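Local coordinates for protein BT_4661 (Bacteroides thetaiotaomicron, PDB 4AK2) that binds heparin and heparan sulphate as a SusE-like protein of the bacterial surface, probably capturing the glycan for the heparin utilisation system, and is modelled here as its ligand-binding domain, at residues 7-15 with 39-48; 203-211 with 217-225. One frame throughout, in Å; residues are numbered along the deposited sequence. Where two conformers were deposited one is given.

Interaction 1: 7-15 with 39-48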
loop_
_atom_site.group_PDB
_atom_site.type_symbol
_atom_site.label_atom_id
_atom_site.label_comp_id
_atom_site.label_asym_id
_atom_site.label_seq_id
_atom_site.Cartn_x
_atom_site.Cartn_y
_atom_site.Cartn_z
ATOM N N PHE A 7 13.148 21.121 8.114
ATOM C CA PHE A 7 12.662 19.974 8.874
ATOM C C PHE A 7 12.705 18.771 7.944
ATOM O O PHE A 7 12.978 18.934 6.726
ATOM C CB PHE A 7 11.278 20.250 9.503
ATOM C CG PHE A 7 10.105 20.199 8.537
ATOM C CD1 PHE A 7 9.953 21.139 7.532
ATOM C CD2 PHE A 7 9.139 19.195 8.667
ATOM C CE1 PHE A 7 8.872 21.062 6.670
ATOM C CE2 PHE A 7 8.059 19.110 7.809
ATOM C CZ PHE A 7 7.924 20.054 6.792
ATOM N N THR A 8 12.439 17.588 8.487
ATOM C CA THR A 8 12.541 16.371 7.669
ATOM C C THR A 8 11.359 15.418 7.717
ATOM O O THR A 8 11.279 14.534 6.859
ATOM C CB THR A 8 13.798 15.561 8.019
ATOM O OG1 THR A 8 13.609 14.957 9.310
ATOM C CG2 THR A 8 15.034 16.443 7.977
ATOM N N TYR A 9 10.446 15.564 8.682
ATOM C CA TYR A 9 9.331 14.600 8.777
ATOM C C TYR A 9 8.134 15.191 9.519
ATOM O O TYR A 9 8.292 16.120 10.341
ATOM C CB TYR A 9 9.746 13.226 9.397
ATOM C CG TYR A 9 9.963 13.311 10.891
ATOM C CD1 TYR A 9 8.894 13.164 11.780
ATOM C CD2 TYR A 9 11.243 13.548 11.431
ATOM C CE1 TYR A 9 9.078 13.257 13.161
ATOM C CE2 TYR A 9 11.432 13.647 12.806
ATOM C CZ TYR A 9 10.368 13.486 13.666
ATOM O OH TYR A 9 10.566 13.576 15.009
ATOM N N PHE A 10 6.964 14.578 9.292
ATOM C CA PHE A 10 5.839 14.647 10.210
ATOM C C PHE A 10 5.325 13.231 10.346
ATOM O O PHE A 10 5.786 12.321 9.599
ATOM C CB PHE A 10 4.724 15.581 9.650
ATOM C CG PHE A 10 4.331 15.274 8.246
ATOM C CD1 PHE A 10 3.374 14.302 7.971
ATOM C CD2 PHE A 10 4.932 15.948 7.197
ATOM C CE1 PHE A 10 2.998 14.010 6.645
ATOM C CE2 PHE A 10 4.585 15.674 5.865
ATOM C CZ PHE A 10 3.622 14.701 5.599
ATOM N N ARG A 11 4.395 13.006 11.274
ATOM C CA ARG A 11 3.752 11.695 11.370
ATOM C C ARG A 11 2.290 11.911 11.703
ATOM O O ARG A 11 1.974 12.775 12.545
ATOM C CB ARG A 11 4.369 10.778 12.463
ATOM C CG ARG A 11 5.859 10.628 12.381
ATOM C CD ARG A 11 6.412 9.609 13.379
ATOM N NE ARG A 11 7.871 9.527 13.238
ATOM C CZ ARG A 11 8.747 9.926 14.160
ATOM N NH1 ARG A 11 8.336 10.375 15.343
ATOM N NH2 ARG A 11 10.045 9.866 13.903
ATOM N N TYR A 12 1.453 11.047 11.145
ATOM C CA TYR A 12 0.083 10.880 11.539
ATOM C C TYR A 12 -0.110 9.630 12.433
ATOM O O TYR A 12 -1.103 9.546 13.156
ATOM C CB TYR A 12 -0.807 10.712 10.324
ATOM C CG TYR A 12 -1.106 12.014 9.588
ATOM C CD1 TYR A 12 -0.165 12.567 8.722
ATOM C CD2 TYR A 12 -2.330 12.696 9.762
ATOM C CE1 TYR A 12 -0.407 13.739 8.026
ATOM C CE2 TYR A 12 -2.602 13.872 9.024
ATOM C CZ TYR A 12 -1.622 14.408 8.199
ATOM O OH TYR A 12 -1.857 15.564 7.483
ATOM N N GLY A 13 0.824 8.655 12.379
ATOM C CA GLY A 13 0.603 7.412 13.126
ATOM C C GLY A 13 -0.439 6.506 12.506
ATOM O O GLY A 13 -0.563 6.421 11.291
ATOM N N ASN A 14 -1.149 5.758 13.324
ATOM C CA ASN A 14 -2.082 4.758 12.829
ATOM C C ASN A 14 -3.149 4.571 13.876
ATOM O O ASN A 14 -2.933 4.914 15.052
ATOM C CB ASN A 14 -1.352 3.453 12.518
ATOM C CG ASN A 14 -0.831 2.748 13.757
ATOM O OD1 ASN A 14 -1.563 2.041 14.455
ATOM N ND2 ASN A 14 0.464 2.957 14.027
ATOM N N ASN A 15 -4.302 4.053 13.468
ATOM C CA ASN A 15 -5.370 3.740 14.405
ATOM C C ASN A 15 -5.507 2.217 14.590
ATOM O O ASN A 15 -6.605 1.743 14.884
ATOM C CB ASN A 15 -6.704 4.373 13.966
ATOM C CG ASN A 15 -7.264 3.727 12.713
ATOM O OD1 ASN A 15 -6.595 2.942 12.037
ATOM N ND2 ASN A 15 -8.518 4.067 12.400
ATOM N N VAL A 39 -13.155 8.741 10.259
ATOM C CA VAL A 39 -11.695 8.616 10.387
ATOM C C VAL A 39 -11.089 9.806 9.660
ATOM O O VAL A 39 -10.984 9.799 8.430
ATOM C CB VAL A 39 -11.196 7.275 9.785
ATOM C CG1 VAL A 39 -9.684 7.174 9.818
ATOM C CG2 VAL A 39 -11.777 6.095 10.554
ATOM N N LYS A 40 -10.700 10.820 10.426
ATOM C CA LYS A 40 -10.194 12.080 9.880
ATOM C C LYS A 40 -8.885 12.369 10.605
ATOM O O LYS A 40 -8.840 13.144 11.570
ATOM C CB LYS A 40 -11.227 13.222 10.070
ATOM C CG LYS A 40 -12.527 13.006 9.310
ATOM C CD LYS A 40 -13.436 14.218 9.484
ATOM C CE LYS A 40 -14.736 14.038 8.737
ATOM N NZ LYS A 40 -15.569 15.272 8.863
ATOM N N PRO A 41 -7.794 11.741 10.167
ATOM C CA PRO A 41 -6.571 11.799 10.989
ATOM C C PRO A 41 -5.942 13.175 10.994
ATOM O O PRO A 41 -5.944 13.907 9.990
ATOM C CB PRO A 41 -5.623 10.812 10.327
ATOM C CG PRO A 41 -6.322 10.235 9.195
ATOM C CD PRO A 41 -7.706 10.814 9.036
ATOM N N VAL A 42 -5.349 13.484 12.147
ATOM C CA VAL A 42 -4.565 14.699 12.290
ATOM C C VAL A 42 -3.129 14.332 12.656
ATOM O O VAL A 42 -2.841 13.270 13.276
ATOM C CB VAL A 42 -5.116 15.673 13.352
ATOM C CG1 VAL A 42 -6.443 16.291 12.912
ATOM C CG2 VAL A 42 -5.203 14.987 14.718
ATOM N N PRO A 43 -2.173 15.185 12.251
ATOM C CA PRO A 43 -0.789 14.834 12.554
ATOM C C PRO A 43 -0.473 14.901 14.047
ATOM O O PRO A 43 -1.056 15.686 14.816
ATOM C CB PRO A 43 0.004 15.865 11.747
ATOM C CG PRO A 43 -0.919 17.045 11.669
ATOM C CD PRO A 43 -2.297 16.466 11.520
ATOM N N THR A 44 0.500 14.103 14.432
ATOM C CA THR A 44 0.846 13.985 15.868
ATOM C C THR A 44 2.309 14.207 16.181
ATOM O O THR A 44 2.666 14.255 17.350
ATOM C CB THR A 44 0.441 12.611 16.429
ATOM O OG1 THR A 44 1.227 11.588 15.790
ATOM C CG2 THR A 44 -1.061 12.387 16.259
ATOM N N ALA A 45 3.158 14.382 15.165
ATOM C CA ALA A 45 4.608 14.528 15.403
ATOM C C ALA A 45 5.254 15.287 14.268
ATOM O O ALA A 45 4.832 15.149 13.111
ATOM C CB ALA A 45 5.304 13.162 15.563
ATOM N N THR A 46 6.349 15.973 14.578
ATOM C CA THR A 46 7.197 16.589 13.558
ATOM C C THR A 46 8.498 17.022 14.163
ATOM O O THR A 46 8.535 17.252 15.371
ATOM C CB THR A 46 6.488 17.806 12.853
ATOM O OG1 THR A 46 7.324 18.275 11.800
ATOM C CG2 THR A 46 6.250 18.958 13.833
ATOM N N ASP A 47 9.542 17.184 13.343
ATOM C CA ASP A 47 10.766 17.831 13.804
ATOM C C ASP A 47 10.817 19.320 13.405
ATOM O O ASP A 47 11.821 19.978 13.622
ATOM C CB ASP A 47 12.061 17.080 13.400
ATOM C CG ASP A 47 12.254 16.946 11.899
ATOM O OD1 ASP A 47 11.314 17.233 11.132
ATOM O OD2 ASP A 47 13.340 16.491 11.478
ATOM N N ALA A 48 9.739 19.845 12.814
ATOM C CA ALA A 48 9.691 21.284 12.513
ATOM C C ALA A 48 9.765 22.050 13.835
ATOM O O ALA A 48 8.971 21.784 14.765
ATOM C CB ALA A 48 8.415 21.605 11.791
HETATM O O HOH W 1 -3.554 10.749 13.278
#
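R11 and A45 form the hydrogen-bonded pair of a short antiparallel ribbon, strand 10-11 against 45-46, which ends in a classic beta bulge with T44 and A45 both facing R11. R11 O accepts two amides: T44 N at 2.7 Å, almost straight (N-H...O 175°) and in the carbonyl plane, and A45 N, longer at 3.3 Å. R11 N donates to A45 O in return. One residue along, F10 and T46 make the non-hydrogen-bonded pair. T46 OG1 stands opposite its own backbone N (chi1 -175°), which brings the hydroxyl to Y9 O, 2.8 Å away; the same OG1 accepts from A48 N at 3.1 Å, an ST turn where the strand ends. D47 clamps the start of the other segment. Its OD1 takes both T8 N, at 2.9 Å, and Y9 N, while OD2 takes the T8 OG1 hydroxyl at 2.7 Å, all three on the syn side but out of the carboxylate plane. The ribbon covers the mixed four-stranded sheet of this part of the fold: F7 and Y12 touch strand 105-115, and F10 and Y12 reach strand 89-98. The Y9 ring lies over D47, 30° from parallel to the carboxylate, with D47 N over one face and R11 NH2 over the opposite one. Beyond the bulge P43 lies along the Y12 ring, its CB over the face in a CH-pi contact 4.1 Å from the Y12 centroid, and P41 O meets the ring edge. Y12 OH is held by G77 O, so the ring is fixed at its far end too. A water donates to both Y12 O and V42 O, bridging the backbones where they part.

Interaction 2: 203-211 with 217-225. With SGN (2-deoxy-6-O-sulfo-2-(sulfoamino)-alpha-D-glucopyranose), chain B.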
loop_
_atom_site.group_PDB
_atom_site.type_symbol
_atom_site.label_atom_id
_atom_site.label_comp_id
_atom_site.label_asym_id
_atom_site.label_seq_id
_atom_site.Cartn_x
_atom_site.Cartn_y
_atom_site.Cartn_z
ATOM N N ARG A 203 -2.381 -11.863 -14.002
ATOM C CA ARG A 203 -1.942 -11.989 -12.615
ATOM C C ARG A 203 -0.576 -12.658 -12.518
ATOM O O ARG A 203 0.016 -12.668 -11.434
ATOM C CB ARG A 203 -2.951 -12.824 -11.836
ATOM C CG ARG A 203 -2.982 -14.294 -12.233
ATOM C CD ARG A 203 -3.879 -15.138 -11.358
ATOM N NE ARG A 203 -3.884 -16.524 -11.821
ATOM C CZ ARG A 203 -4.418 -17.536 -11.155
ATOM N NH1 ARG A 203 -4.971 -17.354 -9.950
ATOM N NH2 ARG A 203 -4.366 -18.754 -11.677
ATOM N N LYS A 204 -0.039 -13.186 -13.621
ATOM C CA LYS A 204 1.067 -14.161 -13.508
ATOM C C LYS A 204 2.284 -13.699 -12.686
ATOM O O LYS A 204 2.766 -14.488 -11.834
ATOM C CB LYS A 204 1.467 -14.695 -14.870
ATOM C CG LYS A 204 0.368 -15.528 -15.524
ATOM C CD LYS A 204 0.672 -15.846 -16.975
ATOM C CE LYS A 204 -0.486 -16.597 -17.633
ATOM N NZ LYS A 204 -0.184 -16.663 -19.075
ATOM N N PRO A 205 2.771 -12.452 -12.886
ATOM C CA PRO A 205 3.986 -12.069 -12.133
ATOM C C PRO A 205 3.805 -11.983 -10.621
ATOM O O PRO A 205 4.804 -11.943 -9.894
ATOM C CB PRO A 205 4.328 -10.678 -12.711
ATOM C CG PRO A 205 3.709 -10.687 -14.114
ATOM C CD PRO A 205 2.387 -11.394 -13.864
ATOM N N MET A 206 2.560 -11.922 -10.174
ATOM C CA MET A 206 2.231 -11.743 -8.758
ATOM C C MET A 206 1.488 -12.936 -8.172
ATOM O O MET A 206 0.950 -12.850 -7.064
ATOM C CB MET A 206 1.417 -10.464 -8.567
ATOM C CG MET A 206 2.258 -9.202 -8.609
ATOM S SD MET A 206 3.546 -9.084 -7.338
ATOM C CE MET A 206 2.685 -9.301 -5.786
ATOM N N SER A 207 1.468 -14.050 -8.908
ATOM C CA SER A 207 0.601 -15.165 -8.588
ATOM C C SER A 207 1.322 -16.406 -8.036
ATOM O O SER A 207 2.266 -16.887 -8.626
ATOM C CB SER A 207 -0.207 -15.577 -9.851
ATOM O OG SER A 207 -0.925 -16.796 -9.605
ATOM N N TYR A 208 0.827 -16.901 -6.908
ATOM C CA TYR A 208 1.250 -18.200 -6.404
ATOM C C TYR A 208 0.864 -19.309 -7.390
ATOM O O TYR A 208 1.674 -20.176 -7.734
ATOM C CB TYR A 208 0.599 -18.470 -5.047
ATOM C CG TYR A 208 0.813 -19.911 -4.586
ATOM C CD1 TYR A 208 1.922 -20.262 -3.836
ATOM C CD2 TYR A 208 -0.114 -20.916 -4.919
ATOM C CE1 TYR A 208 2.124 -21.575 -3.445
ATOM C CE2 TYR A 208 0.081 -22.239 -4.532
ATOM C CZ TYR A 208 1.194 -22.567 -3.799
ATOM O OH TYR A 208 1.379 -23.900 -3.400
ATOM N N PHE A 209 -0.393 -19.312 -7.807
ATOM C CA PHE A 209 -0.903 -20.419 -8.620
ATOM C C PHE A 209 -0.245 -20.530 -9.997
ATOM O O PHE A 209 -0.164 -21.641 -10.542
ATOM C CB PHE A 209 -2.433 -20.358 -8.686
ATOM C CG PHE A 209 -3.049 -20.709 -7.368
ATOM C CD1 PHE A 209 -3.180 -22.037 -6.994
ATOM C CD2 PHE A 209 -3.412 -19.703 -6.459
ATOM C CE1 PHE A 209 -3.663 -22.345 -5.726
ATOM C CE2 PHE A 209 -3.896 -20.014 -5.198
ATOM C CZ PHE A 209 -4.045 -21.338 -4.845
ATOM N N GLU A 210 0.323 -19.427 -10.481
ATOM C CA GLU A 210 1.024 -19.418 -11.776
ATOM C C GLU A 210 2.526 -19.643 -11.654
ATOM O O GLU A 210 3.224 -19.648 -12.667
ATOM C CB GLU A 210 0.737 -18.111 -12.535
ATOM C CG GLU A 210 -0.734 -17.859 -12.720
ATOM C CD GLU A 210 -1.337 -18.685 -13.834
ATOM O OE1 GLU A 210 -0.612 -19.195 -14.695
ATOM O OE2 GLU A 210 -2.555 -18.854 -13.812
ATOM N N ASN A 211 3.026 -19.836 -10.414
ATOM C CA ASN A 211 4.458 -19.958 -10.145
ATOM C C ASN A 211 4.770 -21.071 -9.153
ATOM O O ASN A 211 5.809 -21.005 -8.511
ATOM C CB ASN A 211 5.031 -18.633 -9.655
ATOM C CG ASN A 211 5.064 -17.581 -10.749
ATOM O OD1 ASN A 211 5.914 -17.634 -11.636
ATOM N ND2 ASN A 211 4.142 -16.619 -10.681
ATOM N N LYS A 217 10.907 -16.886 -8.757
ATOM C CA LYS A 217 10.903 -16.092 -10.008
ATOM C C LYS A 217 9.783 -15.044 -10.058
ATOM O O LYS A 217 9.809 -14.129 -10.903
ATOM C CB LYS A 217 10.778 -17.006 -11.227
ATOM N N ALA A 218 8.758 -15.209 -9.217
ATOM C CA ALA A 218 7.647 -14.243 -9.224
ATOM C C ALA A 218 8.155 -12.887 -8.743
ATOM O O ALA A 218 9.103 -12.805 -7.945
ATOM C CB ALA A 218 6.546 -14.719 -8.314
ATOM N N LEU A 219 7.557 -11.795 -9.217
ATOM C CA LEU A 219 7.820 -10.501 -8.561
ATOM C C LEU A 219 7.402 -10.544 -7.081
ATOM O O LEU A 219 8.028 -9.933 -6.208
ATOM C CB LEU A 219 7.050 -9.397 -9.290
ATOM C CG LEU A 219 7.371 -9.206 -10.760
ATOM C CD1 LEU A 219 6.502 -8.079 -11.334
ATOM C CD2 LEU A 219 8.833 -8.925 -10.980
ATOM N N GLY A 220 6.345 -11.273 -6.815
ATOM C CA GLY A 220 5.801 -11.450 -5.500
ATOM C C GLY A 220 4.690 -12.470 -5.563
ATOM O O GLY A 220 4.277 -12.861 -6.665
ATOM N N TYR A 221 4.221 -12.937 -4.412
ATOM C CA TYR A 221 3.142 -13.931 -4.387
ATOM C C TYR A 221 2.629 -14.040 -2.963
ATOM O O TYR A 221 3.358 -13.743 -2.012
ATOM C CB TYR A 221 3.613 -15.322 -4.891
ATOM C CG TYR A 221 4.649 -15.934 -4.007
ATOM C CD1 TYR A 221 5.987 -15.607 -4.188
ATOM C CD2 TYR A 221 4.289 -16.785 -2.968
ATOM C CE1 TYR A 221 6.969 -16.152 -3.353
ATOM C CE2 TYR A 221 5.260 -17.320 -2.108
ATOM C CZ TYR A 221 6.600 -17.017 -2.321
ATOM O OH TYR A 221 7.565 -17.536 -1.472
ATOM N N ILE A 222 1.446 -14.591 -2.806
ATOM C CA ILE A 222 0.883 -14.921 -1.501
ATOM C C ILE A 222 1.097 -16.381 -1.222
ATOM O O ILE A 222 0.777 -17.236 -2.049
ATOM C CB ILE A 222 -0.621 -14.547 -1.482
ATOM C CG1 ILE A 222 -0.767 -13.036 -1.684
ATOM C CG2 ILE A 222 -1.282 -15.014 -0.175
ATOM C CD1 ILE A 222 -2.210 -12.601 -1.876
ATOM N N ASP A 223 1.630 -16.699 -0.041
ATOM C CA ASP A 223 1.769 -18.133 0.310
ATOM C C ASP A 223 0.421 -18.685 0.809
ATOM O O ASP A 223 -0.426 -17.933 1.338
ATOM C CB ASP A 223 2.905 -18.349 1.300
ATOM C CG ASP A 223 2.493 -18.055 2.712
ATOM O OD1 ASP A 223 1.778 -18.886 3.320
ATOM O OD2 ASP A 223 2.908 -17.000 3.232
ATOM N N GLN A 224 0.209 -19.995 0.646
ATOM C CA GLN A 224 -1.090 -20.615 0.978
ATOM C C GLN A 224 -1.146 -21.254 2.374
ATOM O O GLN A 224 -2.063 -22.046 2.636
ATOM C CB GLN A 224 -1.520 -21.607 -0.147
ATOM C CG GLN A 224 -1.451 -20.923 -1.509
ATOM C CD GLN A 224 -2.342 -19.693 -1.640
ATOM O OE1 GLN A 224 -3.520 -19.751 -1.325
ATOM N NE2 GLN A 224 -1.763 -18.590 -2.097
ATOM N N THR A 225 -0.165 -20.944 3.229
ATOM C CA THR A 225 -0.108 -21.471 4.596
ATOM C C THR A 225 -0.544 -20.408 5.595
ATOM O O THR A 225 -1.450 -20.616 6.423
ATOM C CB THR A 225 1.328 -21.992 4.918
ATOM O OG1 THR A 225 1.579 -23.088 4.028
ATOM C CG2 THR A 225 1.424 -22.485 6.325
HETATM C C1 SGN B . -5.558 -12.280 -18.572
HETATM C C2 SGN B . -6.409 -11.994 -17.331
HETATM C C3 SGN B . -7.742 -11.386 -17.782
HETATM C C4 SGN B . -7.511 -10.185 -18.682
HETATM C C5 SGN B . -6.632 -10.543 -19.884
HETATM C C6 SGN B . -6.238 -9.270 -20.643
HETATM N N2 SGN B . -6.577 -13.222 -16.562
HETATM O O1 SGN B . -6.117 -13.350 -19.330
HETATM O O3 SGN B . -8.437 -10.984 -16.601
HETATM O O4 SGN B . -8.762 -9.799 -19.277
HETATM O O5 SGN B . -5.425 -11.099 -19.361
HETATM O O6 SGN B . -5.463 -9.604 -21.780
HETATM S S1 SGN B . -5.471 -13.789 -15.565
HETATM O O1S SGN B . -6.141 -14.659 -14.623
HETATM O O2S SGN B . -4.397 -14.468 -16.242
HETATM O O3S SGN B . -4.880 -12.541 -14.831
HETATM S S2 SGN B . -4.806 -8.486 -22.610
HETATM O O4S SGN B . -5.851 -7.710 -23.276
HETATM O O5S SGN B . -3.889 -9.263 -23.728
HETATM O O6S SGN B . -3.916 -7.727 -21.720
HETATM O O HOH W 2 -0.439 -13.945 -5.013
#
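Q224 lays its CG over the centre of the Y208 ring, a CH-pi contact 3.6 Å from the centroid, where loop 203-211, with a type I beta turn from Y208 to N211, covers strand 220-222 at the edge of a three-stranded antiparallel sheet. Bent at chi2 (-60°), Q224 brings NE2 back to I222 O at 2.9 Å; NE2 also bonds L158 O, and CD touches the F209 ring. With an alanine in its place, the Y208 face would probably lose this cover, and I222 O and L158 O this donor. Earlier in both segments, M206, bent at chi2 and chi3, hooks SD and CE against the G220 backbone. P205 CB packs on L219 CD1 at 3.7 Å, and a water links M206 O to I222 N.

Behind this shell, N211 ND2 donates in its amide plane to K204 O and S207 O, tying the turn to the start of the loop, while OD1 bonds Y195 OH of helix 187-195. S207 OG accepts from E210 N and bonds D159. E210 OE2 salt-bridges R203 NH2, while R203 NH1 pairs with D159 and D259. The glycan meets this framework at the backbone: R203 N donates to SGN O3S at 2.7 Å.

From the N terminus, interaction 1 closes first: the chain leaves 7-15, passes through strand 27-30, and returns at 39-48, so a loop of 23 residues is shut over the four-stranded sheet. The chain then completes that sheet with strands 56-63, 89-98 and 105-115 before entering the second half of the fold. After helix 187-195 comes interaction 2, a much tighter closure with five residues between 203-211 and 217-225, joining a glycan-pocket loop to the three-stranded sheet. The two are in series, neither nested nor crossed. The centres of interaction 1 and interaction 2 lie about 35 Å apart, on opposite sides of the chain's centre, and the two do not touch.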